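Local coordinates for protein dTDP-4-dehydrorhamnose reductase (Bacillus anthracis, PDB 3SC6) that catalyses the NADPH-dependent reduction of dTDP-4-dehydrorhamnose to dTDP-L-rhamnose in the rhamnose biosynthetic pathway and has a Rossmann fold that binds NADP, at residues A[118-123]-A[258-263]; A[148-153]-A[207-212]. All blocks are in the same frame, centred on the assembly; numbering follows the deposited sequence.

Contact 1. Residues A[118-123]-A[258-263]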
ATOM      1  N   TYR A 118      -4.770 -15.550  -1.649  1.00 71.01           N
ATOM      2  CA  TYR A 118      -5.511 -15.719  -0.409  1.00 69.08           C
ATOM      3  C   TYR A 118      -6.686 -14.752  -0.350  1.00 66.64           C
ATOM      4  O   TYR A 118      -6.622 -13.661  -0.921  1.00 65.71           O
ATOM      5  CB  TYR A 118      -4.589 -15.410   0.772  1.00 68.43           C
ATOM      6  CG  TYR A 118      -3.345 -16.266   0.839  1.00 70.08           C
ATOM      7  CD1 TYR A 118      -3.329 -17.452   1.565  1.00 71.42           C
ATOM      8  CD2 TYR A 118      -2.181 -15.884   0.177  1.00 71.26           C
ATOM      9  CE1 TYR A 118      -2.187 -18.239   1.631  1.00 73.25           C
ATOM     10  CE2 TYR A 118      -1.036 -16.663   0.235  1.00 73.52           C
ATOM     11  CZ  TYR A 118      -1.046 -17.840   0.965  1.00 74.44           C
ATOM     12  OH  TYR A 118       0.086 -18.619   1.028  1.00 77.25           O
ATOM     13  N   ASP A 119      -7.762 -15.155   0.327  1.00 65.00           N
ATOM     14  CA  ASP A 119      -8.925 -14.281   0.455  1.00 62.98           C
ATOM     15  C   ASP A 119      -8.771 -13.574   1.798  1.00 60.21           C
ATOM     16  O   ASP A 119      -7.848 -13.875   2.563  1.00 59.51           O
ATOM     17  CB  ASP A 119     -10.273 -15.019   0.356  1.00 63.62           C
ATOM     18  CG  ASP A 119     -10.513 -15.992   1.494  1.00 64.52           C
ATOM     19  OD1 ASP A 119     -11.585 -16.629   1.494  1.00 66.08           O
ATOM     20  OD2 ASP A 119      -9.658 -16.113   2.394  1.00 67.43           O
ATOM     21  N   GLU A 120      -9.682 -12.661   2.100  1.00 57.98           N
ATOM     22  CA  GLU A 120      -9.611 -11.914   3.344  1.00 55.89           C
ATOM     23  C   GLU A 120      -9.872 -12.748   4.598  1.00 55.99           C
ATOM     24  O   GLU A 120      -9.587 -12.292   5.704  1.00 55.48           O
ATOM     25  CB  GLU A 120     -10.588 -10.732   3.321  1.00 55.05           C
ATOM     26  CG  GLU A 120     -10.414  -9.706   2.182  1.00 53.95           C
ATOM     27  CD  GLU A 120     -10.744 -10.241   0.782  1.00 53.60           C
ATOM     28  OE1 GLU A 120     -11.063 -11.439   0.636  1.00 53.20           O
ATOM     29  OE2 GLU A 120     -10.700  -9.441  -0.173  1.00 51.62           O
ATOM     30  N   PHE A 121     -10.377 -13.968   4.438  1.00 56.53           N
ATOM     31  CA  PHE A 121     -10.669 -14.810   5.596  1.00 56.76           C
ATOM     32  C   PHE A 121      -9.580 -15.781   6.057  1.00 57.69           C
ATOM     33  O   PHE A 121      -9.665 -16.307   7.170  1.00 58.34           O
ATOM     34  CB  PHE A 121     -11.971 -15.568   5.366  1.00 57.35           C
ATOM     35  CG  PHE A 121     -13.123 -14.671   5.065  1.00 56.98           C
ATOM     36  CD1 PHE A 121     -13.804 -14.031   6.089  1.00 55.21           C
ATOM     37  CD2 PHE A 121     -13.533 -14.468   3.754  1.00 55.43           C
ATOM     38  CE1 PHE A 121     -14.862 -13.189   5.810  1.00 55.45           C
ATOM     39  CE2 PHE A 121     -14.592 -13.636   3.471  1.00 54.88           C
ATOM     40  CZ  PHE A 121     -15.261 -12.994   4.498  1.00 55.63           C
ATOM     41  N   HIS A 122      -8.578 -16.047   5.217  0.50 58.16           N
ATOM     42  CA  HIS A 122      -7.508 -16.963   5.620  0.50 59.14           C
ATOM     43  C   HIS A 122      -6.635 -16.337   6.701  0.50 58.07           C
ATOM     44  O   HIS A 122      -6.329 -15.145   6.658  0.50 56.63           O
ATOM     45  CB  HIS A 122      -6.641 -17.428   4.439  0.50 60.18           C
ATOM     46  CG  HIS A 122      -7.360 -18.307   3.460  0.50 62.99           C
ATOM     47  ND1 HIS A 122      -7.433 -18.028   2.112  0.50 64.66           N
ATOM     48  CD2 HIS A 122      -8.043 -19.463   3.642  0.50 65.24           C
ATOM     49  CE1 HIS A 122      -8.126 -18.978   1.506  0.50 66.20           C
ATOM     50  NE2 HIS A 122      -8.510 -19.858   2.412  0.50 66.56           N
ATOM     51  N   ASN A 123      -6.255 -17.156   7.677  1.00 58.65           N
ATOM     52  CA  ASN A 123      -5.417 -16.707   8.786  1.00 58.56           C
ATOM     53  C   ASN A 123      -4.050 -16.325   8.264  1.00 57.74           C
ATOM     54  O   ASN A 123      -3.379 -17.131   7.623  1.00 58.59           O
ATOM     55  CB  ASN A 123      -5.262 -17.799   9.847  1.00 60.35           C
ATOM     56  CG  ASN A 123      -6.581 -18.189  10.487  1.00 63.64           C
ATOM     57  OD1 ASN A 123      -7.613 -17.565  10.242  1.00 66.77           O
ATOM     58  ND2 ASN A 123      -6.548 -19.218  11.329  1.00 67.27           N
ATOM     59  N   GLN A 258      -7.067 -12.505  -3.669  1.00 62.07           N
ATOM     60  CA  GLN A 258      -8.323 -12.914  -4.262  1.00 62.41           C
ATOM     61  C   GLN A 258      -9.161 -11.721  -3.838  1.00 61.02           C
ATOM     62  O   GLN A 258      -9.102 -11.305  -2.682  1.00 59.53           O
ATOM     63  CB  GLN A 258      -8.871 -14.224  -3.696  1.00 63.35           C
ATOM     64  CG  GLN A 258      -7.960 -15.417  -3.901  1.00 63.96           C
ATOM     65  CD  GLN A 258      -8.568 -16.726  -3.418  1.00 63.61           C
ATOM     66  OE1 GLN A 258      -7.886 -17.742  -3.352  1.00 67.06           O
ATOM     67  NE2 GLN A 258      -9.849 -16.703  -3.075  1.00 60.94           N
ATOM     68  N   HIS A 259      -9.911 -11.144  -4.765  1.00 61.37           N
ATOM     69  CA  HIS A 259     -10.727  -9.977  -4.448  1.00 60.40           C
ATOM     70  C   HIS A 259     -12.174 -10.322  -4.084  1.00 60.42           C
ATOM     71  O   HIS A 259     -13.108  -9.993  -4.820  1.00 61.47           O
ATOM     72  CB  HIS A 259     -10.664  -9.002  -5.628  1.00 60.68           C
ATOM     73  CG  HIS A 259      -9.263  -8.619  -6.002  1.00 60.70           C
ATOM     74  ND1 HIS A 259      -8.583  -7.584  -5.395  1.00 61.66           N
ATOM     75  CD2 HIS A 259      -8.410  -9.145  -6.912  1.00 62.55           C
ATOM     76  CE1 HIS A 259      -7.373  -7.489  -5.919  1.00 59.18           C
ATOM     77  NE2 HIS A 259      -7.243  -8.423  -6.841  1.00 59.54           N
ATOM     78  N   ASN A 260     -12.350 -10.968  -2.931  1.00 59.18           N
ATOM     79  CA  ASN A 260     -13.677 -11.360  -2.464  1.00 59.31           C
ATOM     80  C   ASN A 260     -14.492 -10.203  -1.890  1.00 57.43           C
ATOM     81  O   ASN A 260     -15.533  -9.854  -2.439  1.00 58.32           O
ATOM     82  CB  ASN A 260     -13.580 -12.480  -1.424  1.00 60.13           C
ATOM     83  CG  ASN A 260     -12.957 -13.745  -1.980  1.00 63.56           C
ATOM     84  OD1 ASN A 260     -12.593 -13.814  -3.154  1.00 67.62           O
ATOM     85  ND2 ASN A 260     -12.839 -14.761  -1.135  1.00 65.85           N
ATOM     86  N   MET A 261     -14.028  -9.615  -0.790  1.00 54.97           N
ATOM     87  CA  MET A 261     -14.745  -8.497  -0.158  1.00 53.67           C
ATOM     88  C   MET A 261     -15.256  -7.444  -1.136  1.00 53.26           C
ATOM     89  O   MET A 261     -16.396  -7.007  -1.003  1.00 54.10           O
ATOM     90  CB  MET A 261     -13.916  -7.871   0.970  1.00 52.40           C
ATOM     91  CG  MET A 261     -13.718  -8.789   2.185  1.00 52.35           C
ATOM     92  SD  MET A 261     -15.234  -9.152   3.118  1.00 56.00           S
ATOM     93  CE  MET A 261     -15.671  -7.507   3.683  1.00 50.60           C
ATOM     94  N   LEU A 262     -14.436  -7.017  -2.096  1.00 52.81           N
ATOM     95  CA  LEU A 262     -14.891  -6.017  -3.075  1.00 53.57           C
ATOM     96  C   LEU A 262     -16.065  -6.567  -3.868  1.00 55.12           C
ATOM     97  O   LEU A 262     -17.082  -5.904  -4.038  1.00 56.21           O
ATOM     98  CB  LEU A 262     -13.779  -5.616  -4.046  1.00 53.60           C
ATOM     99  CG  LEU A 262     -12.563  -4.870  -3.510  1.00 53.36           C
ATOM    100  CD1 LEU A 262     -11.537  -4.688  -4.618  1.00 54.94           C
ATOM    101  CD2 LEU A 262     -12.984  -3.524  -2.927  1.00 52.26           C
ATOM    102  N   ARG A 263     -15.908  -7.789  -4.354  1.00 56.39           N
ATOM    103  CA  ARG A 263     -16.943  -8.458  -5.131  1.00 58.99           C
ATOM    104  C   ARG A 263     -18.174  -8.825  -4.298  1.00 59.75           C
ATOM    105  O   ARG A 263     -19.291  -8.821  -4.813  1.00 61.65           O
ATOM    106  CB  ARG A 263     -16.328  -9.661  -5.846  1.00 60.67           C
ATOM    107  CG  ARG A 263     -17.278 -10.599  -6.571  1.00 64.36           C
ATOM    108  CD  ARG A 263     -16.450 -11.611  -7.364  1.00 68.45           C
ATOM    109  NE  ARG A 263     -15.408 -12.232  -6.540  1.00 69.62           N
ATOM    110  CZ  ARG A 263     -15.551 -13.336  -5.811  1.00 70.89           C
ATOM    111  NH1 ARG A 263     -14.524 -13.794  -5.101  1.00 70.17           N
ATOM    112  NH2 ARG A 263     -16.707 -13.982  -5.778  1.00 71.36           N
TER
HETATM  113  O   HOH W   1     -11.165  -7.565  -1.967  1.00 28.14           O

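Contact 2. Residues A[148-153]-A[207-212]. With NAP (NADP nicotinamide-adenine-dinucleotide phosphate), chain G.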
ATOM      1  N   TYR A 148     -13.582   0.622  10.847  1.00 38.42           N
ATOM      2  CA  TYR A 148     -12.353   0.606  10.067  1.00 37.74           C
ATOM      3  C   TYR A 148     -12.414  -0.184   8.771  1.00 37.69           C
ATOM      4  O   TYR A 148     -13.319  -0.981   8.540  1.00 38.51           O
ATOM      5  CB  TYR A 148     -11.233  -0.013  10.919  1.00 37.21           C
ATOM      6  CG  TYR A 148     -11.569  -1.416  11.370  1.00 37.07           C
ATOM      7  CD1 TYR A 148     -11.376  -2.500  10.526  1.00 39.50           C
ATOM      8  CD2 TYR A 148     -12.079  -1.662  12.639  1.00 36.93           C
ATOM      9  CE1 TYR A 148     -11.693  -3.784  10.922  1.00 38.91           C
ATOM     10  CE2 TYR A 148     -12.396  -2.952  13.046  1.00 35.29           C
ATOM     11  CZ  TYR A 148     -12.196  -4.006  12.179  1.00 37.33           C
ATOM     12  OH  TYR A 148     -12.501  -5.293  12.556  1.00 40.43           O
ATOM     13  N   PHE A 149     -11.404   0.050   7.946  1.00 37.65           N
ATOM     14  CA  PHE A 149     -11.250  -0.607   6.672  1.00 37.79           C
ATOM     15  C   PHE A 149      -9.788  -0.999   6.561  1.00 38.46           C
ATOM     16  O   PHE A 149      -8.930  -0.133   6.386  1.00 37.92           O
ATOM     17  CB  PHE A 149     -11.552   0.331   5.500  1.00 37.79           C
ATOM     18  CG  PHE A 149     -12.934   0.893   5.497  1.00 36.03           C
ATOM     19  CD1 PHE A 149     -13.959   0.230   4.866  1.00 33.75           C
ATOM     20  CD2 PHE A 149     -13.197   2.115   6.083  1.00 34.61           C
ATOM     21  CE1 PHE A 149     -15.230   0.762   4.845  1.00 34.32           C
ATOM     22  CE2 PHE A 149     -14.465   2.649   6.060  1.00 33.74           C
ATOM     23  CZ  PHE A 149     -15.481   1.972   5.443  1.00 32.08           C
ATOM     24  N   ILE A 150      -9.485  -2.281   6.704  1.00 39.87           N
ATOM     25  CA  ILE A 150      -8.104  -2.728   6.584  1.00 40.48           C
ATOM     26  C   ILE A 150      -7.939  -2.996   5.099  1.00 40.94           C
ATOM     27  O   ILE A 150      -8.540  -3.925   4.567  1.00 41.97           O
ATOM     28  CB  ILE A 150      -7.800  -3.979   7.421  1.00 40.53           C
ATOM     29  CG1 ILE A 150      -8.007  -3.678   8.905  1.00 42.19           C
ATOM     30  CG2 ILE A 150      -6.372  -4.414   7.212  1.00 40.33           C
ATOM     31  CD1 ILE A 150      -7.702  -4.841   9.817  1.00 44.08           C
ATOM     32  N   VAL A 151      -7.156  -2.157   4.426  1.00 41.38           N
ATOM     33  CA  VAL A 151      -6.935  -2.309   2.994  1.00 42.18           C
ATOM     34  C   VAL A 151      -5.528  -2.801   2.643  1.00 43.49           C
ATOM     35  O   VAL A 151      -4.564  -2.038   2.659  1.00 43.76           O
ATOM     36  CB  VAL A 151      -7.212  -0.977   2.246  1.00 42.28           C
ATOM     37  CG1 VAL A 151      -6.932  -1.130   0.761  1.00 40.41           C
ATOM     38  CG2 VAL A 151      -8.654  -0.524   2.473  1.00 40.22           C
ATOM     39  N   ARG A 152      -5.425  -4.085   2.323  1.00 44.79           N
ATOM     40  CA  ARG A 152      -4.155  -4.694   1.954  1.00 45.86           C
ATOM     41  C   ARG A 152      -3.929  -4.489   0.468  1.00 47.03           C
ATOM     42  O   ARG A 152      -4.826  -4.741  -0.340  1.00 46.55           O
ATOM     43  CB  ARG A 152      -4.195  -6.183   2.260  1.00 46.20           C
ATOM     44  CG  ARG A 152      -4.331  -6.494   3.721  1.00 46.91           C
ATOM     45  CD  ARG A 152      -4.612  -7.949   3.950  1.00 47.53           C
ATOM     46  NE  ARG A 152      -4.740  -8.247   5.369  1.00 47.29           N
ATOM     47  CZ  ARG A 152      -5.160  -9.409   5.851  1.00 48.56           C
ATOM     48  NH1 ARG A 152      -5.571 -10.365   5.027  1.00 50.92           N
ATOM     49  NH2 ARG A 152      -5.238  -9.595   7.161  1.00 48.68           N
ATOM     50  N   THR A 153      -2.735  -4.022   0.113  1.00 48.35           N
ATOM     51  CA  THR A 153      -2.382  -3.787  -1.276  1.00 49.98           C
ATOM     52  C   THR A 153      -0.993  -4.387  -1.489  1.00 51.40           C
ATOM     53  O   THR A 153      -0.437  -4.976  -0.562  1.00 52.02           O
ATOM     54  CB  THR A 153      -2.374  -2.299  -1.617  1.00 49.59           C
ATOM     55  OG1 THR A 153      -2.171  -2.127  -3.025  1.00 51.89           O
ATOM     56  CG2 THR A 153      -1.292  -1.571  -0.825  1.00 49.77           C
ATOM     57  N   TYR A 207     -17.501  -1.818   6.888  1.00 39.64           N
ATOM     58  CA  TYR A 207     -16.214  -2.071   7.531  1.00 38.82           C
ATOM     59  C   TYR A 207     -15.726  -3.502   7.355  1.00 38.59           C
ATOM     60  O   TYR A 207     -16.507  -4.407   7.109  1.00 38.51           O
ATOM     61  CB  TYR A 207     -16.284  -1.753   9.025  1.00 39.32           C
ATOM     62  CG  TYR A 207     -16.898  -0.404   9.337  1.00 39.04           C
ATOM     63  CD1 TYR A 207     -16.257   0.774   8.997  1.00 40.46           C
ATOM     64  CD2 TYR A 207     -18.063  -0.319  10.078  1.00 37.97           C
ATOM     65  CE1 TYR A 207     -16.816   2.000   9.298  1.00 41.90           C
ATOM     66  CE2 TYR A 207     -18.616   0.900  10.401  1.00 40.40           C
ATOM     67  CZ  TYR A 207     -17.993   2.055  10.008  1.00 41.57           C
ATOM     68  OH  TYR A 207     -18.547   3.271  10.333  1.00 43.40           O
ATOM     69  N   GLY A 208     -14.418  -3.691   7.484  1.00 38.43           N
ATOM     70  CA  GLY A 208     -13.824  -5.006   7.344  1.00 38.22           C
ATOM     71  C   GLY A 208     -12.452  -4.956   6.718  1.00 38.04           C
ATOM     72  O   GLY A 208     -11.838  -3.895   6.637  1.00 37.08           O
ATOM     73  N   THR A 209     -11.982  -6.121   6.273  1.00 38.81           N
ATOM     74  CA  THR A 209     -10.680  -6.254   5.644  1.00 39.72           C
ATOM     75  C   THR A 209     -10.894  -6.427   4.144  1.00 40.83           C
ATOM     76  O   THR A 209     -11.705  -7.243   3.732  1.00 41.49           O
ATOM     77  CB  THR A 209      -9.921  -7.482   6.199  1.00 40.05           C
ATOM     78  OG1 THR A 209      -9.797  -7.375   7.623  1.00 41.05           O
ATOM     79  CG2 THR A 209      -8.552  -7.588   5.579  1.00 39.27           C
ATOM     80  N   TYR A 210     -10.156  -5.663   3.340  1.00 41.37           N
ATOM     81  CA  TYR A 210     -10.263  -5.713   1.878  1.00 41.68           C
ATOM     82  C   TYR A 210      -8.945  -5.778   1.126  1.00 43.08           C
ATOM     83  O   TYR A 210      -7.996  -5.065   1.464  1.00 42.78           O
ATOM     84  CB  TYR A 210     -10.934  -4.439   1.377  1.00 40.68           C
ATOM     85  CG  TYR A 210     -12.373  -4.242   1.757  1.00 38.93           C
ATOM     86  CD1 TYR A 210     -13.385  -4.567   0.864  1.00 36.84           C
ATOM     87  CD2 TYR A 210     -12.725  -3.721   2.992  1.00 36.75           C
ATOM     88  CE1 TYR A 210     -14.703  -4.374   1.181  1.00 37.66           C
ATOM     89  CE2 TYR A 210     -14.053  -3.529   3.329  1.00 37.92           C
ATOM     90  CZ  TYR A 210     -15.040  -3.862   2.413  1.00 38.44           C
ATOM     91  OH  TYR A 210     -16.366  -3.683   2.721  1.00 35.77           O
ATOM     92  N   HIS A 211      -8.885  -6.624   0.097  1.00 45.25           N
ATOM     93  CA  HIS A 211      -7.677  -6.721  -0.702  1.00 46.72           C
ATOM     94  C   HIS A 211      -7.896  -5.863  -1.938  1.00 47.80           C
ATOM     95  O   HIS A 211      -8.761  -6.164  -2.758  1.00 49.06           O
ATOM     96  CB  HIS A 211      -7.309  -8.140  -1.136  1.00 47.93           C
ATOM     97  CG  HIS A 211      -7.004  -9.070  -0.009  1.00 48.06           C
ATOM     98  ND1 HIS A 211      -7.074 -10.437  -0.129  1.00 49.76           N
ATOM     99  CD2 HIS A 211      -6.712  -8.822   1.289  1.00 48.53           C
ATOM    100  CE1 HIS A 211      -6.760 -10.992   1.029  1.00 48.96           C
ATOM    101  NE2 HIS A 211      -6.552 -10.035   1.908  1.00 46.32           N
ATOM    102  N   VAL A 212      -7.116  -4.794  -2.064  1.00 48.64           N
ATOM    103  CA  VAL A 212      -7.231  -3.895  -3.205  1.00 49.90           C
ATOM    104  C   VAL A 212      -5.921  -3.862  -3.977  1.00 51.42           C
ATOM    105  O   VAL A 212      -4.893  -3.403  -3.469  1.00 51.49           O
ATOM    106  CB  VAL A 212      -7.584  -2.471  -2.764  1.00 49.60           C
ATOM    107  CG1 VAL A 212      -7.687  -1.555  -3.978  1.00 48.62           C
ATOM    108  CG2 VAL A 212      -8.889  -2.475  -1.981  1.00 48.83           C
TER
HETATM  109  PA  NAP G 285       6.183   5.420   1.950  1.00 60.45           P
HETATM  110  O1A NAP G 285       7.368   4.938   2.750  1.00 59.85           O
HETATM  111  O2A NAP G 285       6.405   6.395   0.814  1.00 58.79           O
HETATM  112  O5B NAP G 285       5.097   6.060   2.949  1.00 59.65           O
HETATM  113  C5B NAP G 285       5.207   5.945   4.365  1.00 59.18           C
HETATM  114  C4B NAP G 285       5.334   7.341   4.965  1.00 58.22           C
HETATM  115  O4B NAP G 285       5.209   7.272   6.394  1.00 57.98           O
HETATM  116  C3B NAP G 285       6.688   7.978   4.655  1.00 57.50           C
HETATM  117  O3B NAP G 285       6.540   9.240   3.999  1.00 55.08           O
HETATM  118  C2B NAP G 285       7.336   8.167   6.008  1.00 57.55           C
HETATM  119  O2B NAP G 285       8.111   9.363   6.072  1.00 58.30           O
HETATM  120  C1B NAP G 285       6.140   8.198   6.951  1.00 56.91           C
HETATM  121  N9A NAP G 285       6.527   7.936   8.364  1.00 54.53           N
HETATM  122  C8A NAP G 285       7.595   7.248   8.813  1.00 52.90           C
HETATM  123  N7A NAP G 285       7.592   7.276  10.165  1.00 52.32           N
HETATM  124  C5A NAP G 285       6.523   7.995  10.555  1.00 51.54           C
HETATM  125  C6A NAP G 285       5.970   8.395  11.871  1.00 49.70           C
HETATM  126  N6A NAP G 285       6.578   8.016  13.021  1.00 48.31           N
HETATM  127  N1A NAP G 285       4.840   9.139  11.890  1.00 49.94           N
HETATM  128  C2A NAP G 285       4.240   9.509  10.742  1.00 52.23           C
HETATM  129  N3A NAP G 285       4.731   9.158   9.536  1.00 52.47           N
HETATM  130  C4A NAP G 285       5.860   8.411   9.419  1.00 52.90           C
HETATM  131  O3  NAP G 285       5.389   4.130   1.386  1.00 61.63           O
HETATM  132  PN  NAP G 285       3.880   4.206   0.802  1.00 61.32           P
HETATM  133  O1N NAP G 285       3.760   3.171  -0.293  1.00 62.92           O
HETATM  134  O2N NAP G 285       3.488   5.639   0.545  1.00 59.73           O
HETATM  135  O5D NAP G 285       3.003   3.701   2.047  1.00 65.90           O
HETATM  136  C5D NAP G 285       1.614   3.412   1.888  1.00 67.98           C
HETATM  137  C4D NAP G 285       1.222   2.185   2.711  1.00 68.93           C
HETATM  138  O4D NAP G 285       1.082   1.039   1.857  1.00 69.89           O
HETATM  139  C3D NAP G 285       2.254   1.826   3.776  1.00 68.88           C
HETATM  140  O3D NAP G 285       1.631   1.749   5.061  1.00 67.59           O
HETATM  141  C2D NAP G 285       2.799   0.473   3.370  1.00 68.85           C
HETATM  142  O2D NAP G 285       3.014  -0.341   4.523  1.00 66.20           O
HETATM  143  C1D NAP G 285       1.730  -0.097   2.444  1.00 70.70           C
HETATM  144  N1N NAP G 285       2.265  -0.986   1.402  1.00 73.35           N
HETATM  145  C2N NAP G 285       3.162  -0.522   0.514  1.00 75.20           C
HETATM  146  C3N NAP G 285       3.675  -1.352  -0.482  1.00 76.06           C
HETATM  147  C7N NAP G 285       4.681  -0.803  -1.459  1.00 76.52           C
HETATM  148  O7N NAP G 285       5.083   0.342  -1.313  1.00 76.95           O
HETATM  149  N7N NAP G 285       5.116  -1.559  -2.466  1.00 77.08           N
HETATM  150  C4N NAP G 285       3.241  -2.673  -0.552  1.00 75.71           C
HETATM  151  C5N NAP G 285       2.312  -3.126   0.370  1.00 74.59           C
HETATM  152  C6N NAP G 285       1.833  -2.255   1.343  1.00 74.04           C
HETATM  153  P2B NAP G 285       9.722   9.301   6.056  1.00 58.86           P
HETATM  154  O1X NAP G 285      10.115  10.746   5.868  1.00 60.87           O
HETATM  155  O2X NAP G 285      10.098   8.727   7.401  1.00 60.63           O
HETATM  156  O3X NAP G 285      10.053   8.403   4.890  1.00 57.85           O

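Contact 1. Residues A[118-123]-A[258-263]
E120 reaches across to the first turn of helix 260-264 and lays its aliphatic part against M261. Its CG sits beside the backbone N (chi1 -58°) and the chain then bends at chi2 (68°), which carries the carboxylate to the N-terminal end of the helix. There OE2 receives a weak hydrogen bond from M261 N at 3.4 Å, a weak one from H211 N, and a shorter one, 2.6 Å, from a water that also accepts weakly from L262 N. The other oxygen, OE1, lies against N260 CB. With M261 N bonded weakly and L262 N reached through the water, the start of the helix may stabilise the negative charge of E120; H259 occupies the N-cap position. The opposing loop, which leads toward helix 129-144 of the Rossmann fold, makes a type I beta turn from D119 to H122. D119 serves that turn: with CG between backbone N and carbonyl carbon (chi1 65°), its OD2 accepts weak bonds from F121 N and H122 N. The carboxylate of D119 and the amide of N260 are nearly perpendicular. M261, bent at chi2 and chi3, leaves its SD beside F121 CZ, 5.1 Å from the ring centroid and oblique to it, a Met-aromatic contact. At the other end, Q258 N donates to Y118 O at 3.0 Å from above the carbonyl plane, and the Q258 CB and CG pack along that same carbonyl.

Contact 2. Residues A[148-153]-A[207-212]
Strands 148-153 and 208-211 run parallel, their axes 4.6 Å apart and inclined by 23°, and a ladder of backbone hydrogen bonds from G208 N to Y148 O through V212 N to R152 O joins them. Strand 208-211 is added to the central sheet of the Rossmann fold through strand 148-157, which also pairs with strand 100-106. Y210 N to I150 O, at 2.7 Å, is the shortest rung and nearly straight.

One face of the sheet carries F149, V151 and Y210. The F149 ring takes Y207 CD1 over one face, 3.8 Å from CZ, with the two ring planes oblique at 51°; near its edge comes Y210 CE2, the two side chains lying side by side. Farther along, V151 CG1, anti to the backbone N (chi1 178°), meets V212 CG2 at 3.6 Å. Helix 191-202 covers this face, touching F149, V151 and V212.

On the other face I150 packs its CB and CD1 against T209 OG1, which is bonded to K142, and R152 runs alongside H211. With chi2 to chi4 all extended, the arginine chain passes H211 CD2 and brings NH1 to NE2 at 3.3 Å, in the imidazole plane. A donor there suggests that NE2 is unprotonated, consistent with the weak bond between H211 ND1 and Q258 O. NH2 forms a salt bridge with E138; the bonds to H211 and E138 hold the guanidinium in its orientation, with T209 CG2 packed over the centre of one face.

At the cofactor end T153 belongs to the NADP pocket. Its OG1 donates to V212 O at 3.0 Å, while T153 O approaches C5N of the nicotinamide at 3.4 Å.

In the fold
The centres of the two contacts lie about 9 Å apart, on the same side of the chain's centre, and contact 2 is nested in sequence inside the loop closed by contact 1. Strand 208-211 connects them: contact 2 pairs it with 148-153, and contact 1 lies against it. H259 ND1 makes a probable hydrogen bond to H211 O, while E120 CG and M261 CG pack against T209 O, with M261 and L262 also touching Y210. The loop before helix 129-144 and the start of helix 260-264 are thereby brought together beside the central Rossmann sheet. The strand pair reaches the nicotinamide through T153, whereas the H259 side chain of contact 1 remains about 12 Å from NADP.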